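Local structure of QdtA (4O9E) at residues Lys34-Ile39 and Leu109-Glu114. The protein is a beta-sheet protein of the WxcM-like family in the cupin clan and binds thymidine-5'-diphosphate in this structure. Sequence-based numbering, arbitrary orientation.
Sequences KRVYYI and LVLASE. With TYD (thymidine-5'-diphosphate), chain C.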
loop_
_atom_site.group_PDB
_atom_site.type_symbol
_atom_site.label_atom_id
_atom_site.label_comp_id
_atom_site.label_asym_id
_atom_site.label_seq_id
_atom_site.Cartn_x
_atom_site.Cartn_y
_atom_site.Cartn_z
ATOM N N LYS A 34 5.438 4.743 8.924
ATOM C CA LYS A 34 4.915 4.208 10.172
ATOM C C LYS A 34 3.553 3.562 10.016
ATOM O O LYS A 34 3.095 2.879 10.920
ATOM C CB LYS A 34 4.820 5.307 11.229
ATOM C CG LYS A 34 6.204 5.692 11.717
ATOM C CD LYS A 34 6.198 6.073 13.184
ATOM C CE LYS A 34 7.366 7.014 13.447
ATOM N NZ LYS A 34 8.654 6.590 12.817
ATOM N N ARG A 35 2.861 3.944 8.953
ATOM C CA ARG A 35 1.459 3.602 8.787
ATOM C C ARG A 35 1.162 3.697 7.301
ATOM O O ARG A 35 1.662 4.624 6.646
ATOM C CB ARG A 35 0.568 4.588 9.537
ATOM C CG ARG A 35 -0.882 4.467 9.116
ATOM C CD ARG A 35 -1.797 5.239 10.048
ATOM N NE ARG A 35 -1.344 6.624 10.173
ATOM C CZ ARG A 35 -2.073 7.710 9.915
ATOM N NH1 ARG A 35 -1.551 8.913 10.073
ATOM N NH2 ARG A 35 -3.327 7.641 9.497
ATOM N N VAL A 36 0.380 2.738 6.808
ATOM C CA VAL A 36 -0.242 2.835 5.490
ATOM C C VAL A 36 -1.729 2.599 5.738
ATOM O O VAL A 36 -2.162 2.005 6.737
ATOM C CB VAL A 36 0.263 1.799 4.458
ATOM C CG1 VAL A 36 1.782 1.730 4.399
ATOM C CG2 VAL A 36 -0.231 0.429 4.869
ATOM N N TYR A 37 -2.529 3.217 4.882
ATOM C CA TYR A 37 -3.947 2.916 4.839
ATOM C C TYR A 37 -4.406 3.029 3.396
ATOM O O TYR A 37 -3.783 3.660 2.547
ATOM C CB TYR A 37 -4.747 3.823 5.768
ATOM C CG TYR A 37 -4.775 5.303 5.474
ATOM C CD1 TYR A 37 -5.758 5.830 4.660
ATOM C CD2 TYR A 37 -3.866 6.185 6.035
ATOM C CE1 TYR A 37 -5.821 7.186 4.410
ATOM C CE2 TYR A 37 -3.891 7.547 5.740
ATOM C CZ TYR A 37 -4.884 8.042 4.921
ATOM O OH TYR A 37 -5.032 9.381 4.628
ATOM N N TYR A 38 -5.578 2.460 3.173
ATOM C CA TYR A 38 -6.112 2.414 1.832
ATOM C C TYR A 38 -7.630 2.536 1.834
ATOM O O TYR A 38 -8.373 2.032 2.688
ATOM C CB TYR A 38 -5.660 1.202 1.025
ATOM C CG TYR A 38 -5.563 -0.084 1.795
ATOM C CD1 TYR A 38 -6.689 -0.882 1.981
ATOM C CD2 TYR A 38 -4.344 -0.549 2.263
ATOM C CE1 TYR A 38 -6.623 -2.061 2.691
ATOM C CE2 TYR A 38 -4.275 -1.726 2.989
ATOM C CZ TYR A 38 -5.418 -2.493 3.193
ATOM O OH TYR A 38 -5.363 -3.681 3.901
ATOM N N ILE A 39 -8.060 3.227 0.793
ATOM C CA ILE A 39 -9.474 3.512 0.606
ATOM C C ILE A 39 -9.984 2.847 -0.661
ATOM O O ILE A 39 -9.347 2.966 -1.691
ATOM C CB ILE A 39 -9.658 5.023 0.480
ATOM C CG1 ILE A 39 -9.169 5.635 1.790
ATOM C CG2 ILE A 39 -11.122 5.357 0.188
ATOM C CD1 ILE A 39 -9.053 7.148 1.828
ATOM N N LEU A 109 -4.116 4.480 -1.927
ATOM C CA LEU A 109 -3.164 4.113 -0.880
ATOM C C LEU A 109 -2.534 5.392 -0.357
ATOM O O LEU A 109 -2.246 6.317 -1.117
ATOM C CB LEU A 109 -2.100 3.190 -1.452
ATOM C CG LEU A 109 -0.920 2.860 -0.530
ATOM C CD1 LEU A 109 -1.347 1.896 0.555
ATOM C CD2 LEU A 109 0.108 2.204 -1.422
ATOM N N VAL A 110 -2.360 5.429 0.960
ATOM C CA VAL A 110 -1.634 6.491 1.627
ATOM C C VAL A 110 -0.522 5.936 2.528
ATOM O O VAL A 110 -0.766 5.021 3.307
ATOM C CB VAL A 110 -2.595 7.319 2.469
ATOM C CG1 VAL A 110 -1.829 8.429 3.152
ATOM C CG2 VAL A 110 -3.692 7.940 1.609
ATOM N N LEU A 111 0.664 6.513 2.383
ATOM C CA LEU A 111 1.842 6.211 3.198
ATOM C C LEU A 111 1.927 7.403 4.133
ATOM O O LEU A 111 1.941 8.539 3.658
ATOM C CB LEU A 111 3.109 6.051 2.384
ATOM C CG LEU A 111 2.980 5.212 1.100
ATOM C CD1 LEU A 111 4.312 5.140 0.371
ATOM C CD2 LEU A 111 2.497 3.817 1.448
ATOM N N ALA A 112 1.999 7.123 5.432
ATOM C CA ALA A 112 2.030 8.174 6.433
ATOM C C ALA A 112 3.254 8.126 7.348
ATOM O O ALA A 112 3.666 7.045 7.789
ATOM C CB ALA A 112 0.762 8.097 7.266
ATOM N N SER A 113 3.762 9.310 7.689
ATOM C CA SER A 113 4.932 9.448 8.556
ATOM C C SER A 113 4.719 9.217 10.057
ATOM O O SER A 113 5.721 9.110 10.781
ATOM C CB SER A 113 5.679 10.776 8.349
ATOM O OG SER A 113 4.881 11.847 8.806
ATOM N N GLU A 114 3.471 9.045 10.501
ATOM C CA GLU A 114 3.131 8.929 11.921
ATOM C C GLU A 114 1.943 8.004 12.071
ATOM O O GLU A 114 1.197 7.807 11.103
ATOM C CB GLU A 114 2.842 10.302 12.555
ATOM C CG GLU A 114 4.033 11.232 12.483
ATOM C CD GLU A 114 5.243 10.843 13.329
ATOM O OE1 GLU A 114 5.154 9.986 14.245
ATOM O OE2 GLU A 114 6.312 11.412 13.038
HETATM P PA TYD C . -10.522 10.293 7.622
HETATM O O1A TYD C . -11.388 11.120 8.529
HETATM O O2A TYD C . -9.011 10.427 7.576
HETATM O O3A TYD C . -11.051 9.965 6.132
HETATM P PB TYD C . -10.833 10.776 4.749
HETATM O O1B TYD C . -12.178 11.470 4.601
HETATM O O2B TYD C . -10.639 9.662 3.765
HETATM O O3B TYD C . -9.643 11.705 4.880
HETATM O "O5'" TYD C . -10.937 8.905 8.309
HETATM C "C5'" TYD C . -12.185 8.231 8.365
HETATM C "C4'" TYD C . -12.162 7.425 9.663
HETATM O "O4'" TYD C . -11.137 6.431 9.737
HETATM C "C3'" TYD C . -11.907 8.300 10.878
HETATM O "O3'" TYD C . -12.910 7.928 11.817
HETATM C "C2'" TYD C . -10.592 7.894 11.532
HETATM C "C1'" TYD C . -10.355 6.514 10.935
HETATM N N1 TYD C . -8.934 6.288 10.656
HETATM C C2 TYD C . -8.198 5.439 11.378
HETATM O O2 TYD C . -8.716 4.792 12.303
HETATM N N3 TYD C . -6.912 5.182 11.075
HETATM C C4 TYD C . -6.312 5.889 10.099
HETATM O O4 TYD C . -5.104 5.708 9.887
HETATM C C5 TYD C . -7.040 6.803 9.353
HETATM C C5M TYD C . -6.458 7.566 8.199
HETATM C C6 TYD C . -8.383 6.973 9.651
HETATM O O HOH W 1 8.186 8.457 10.346
#
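Tyr37 lays one face of its ring over Val110, whose CB sits 3.6 Å from the ring centroid, a CH-pi contact. CG of Tyr37 takes the cramped site between backbone N and carbonyl carbon (chi1 64°), which leans the ring over Val110, the two side chains standing side by side. A branched valine suits the place, since its CB lies under the ring near the rim and its methyls reach the atoms at the hydroxyl end. The methyl C5M of thymidine-5'-diphosphate covers the opposite face, 3.6 Å from Tyr37 CE2, so the ring is sandwiched between strand and nucleotide. Arg35, on the same face of the sheet, reaches both the Glu114 carbonyl and the nucleotide: NE and NH1 grip Glu114 O, NE at 3.0 Å, while NH2 donates to the nucleotide's O4 at 2.7 Å. These bonds fix the guanidinium's rotation, and Ala112, small enough to fit beneath it, supports one face with CB. The backbones pair antiparallel, Val110 N giving Tyr37 O a straight 2.8 Å bond (166°). On the face opposite Tyr37 and Arg35, Val36 CG1 meets Leu111 CD2 at 3.7 Å. At the strand end, a classic beta bulge lets Ala112 O accept from Lys34 N (3.1 Å) and, weakly, Arg35 N. Packing slackens there: Lys34 runs alongside exposed Glu114 without a salt bridge, and a water links its NZ to Ser113 O. Long, flexible charged chains suit this solvent side. Strand 107-112 lies between 58-64 and 35-40, and 35-40, outermost within its chain, pairs with a strand of the second subunit, carrying the sheet across the interface.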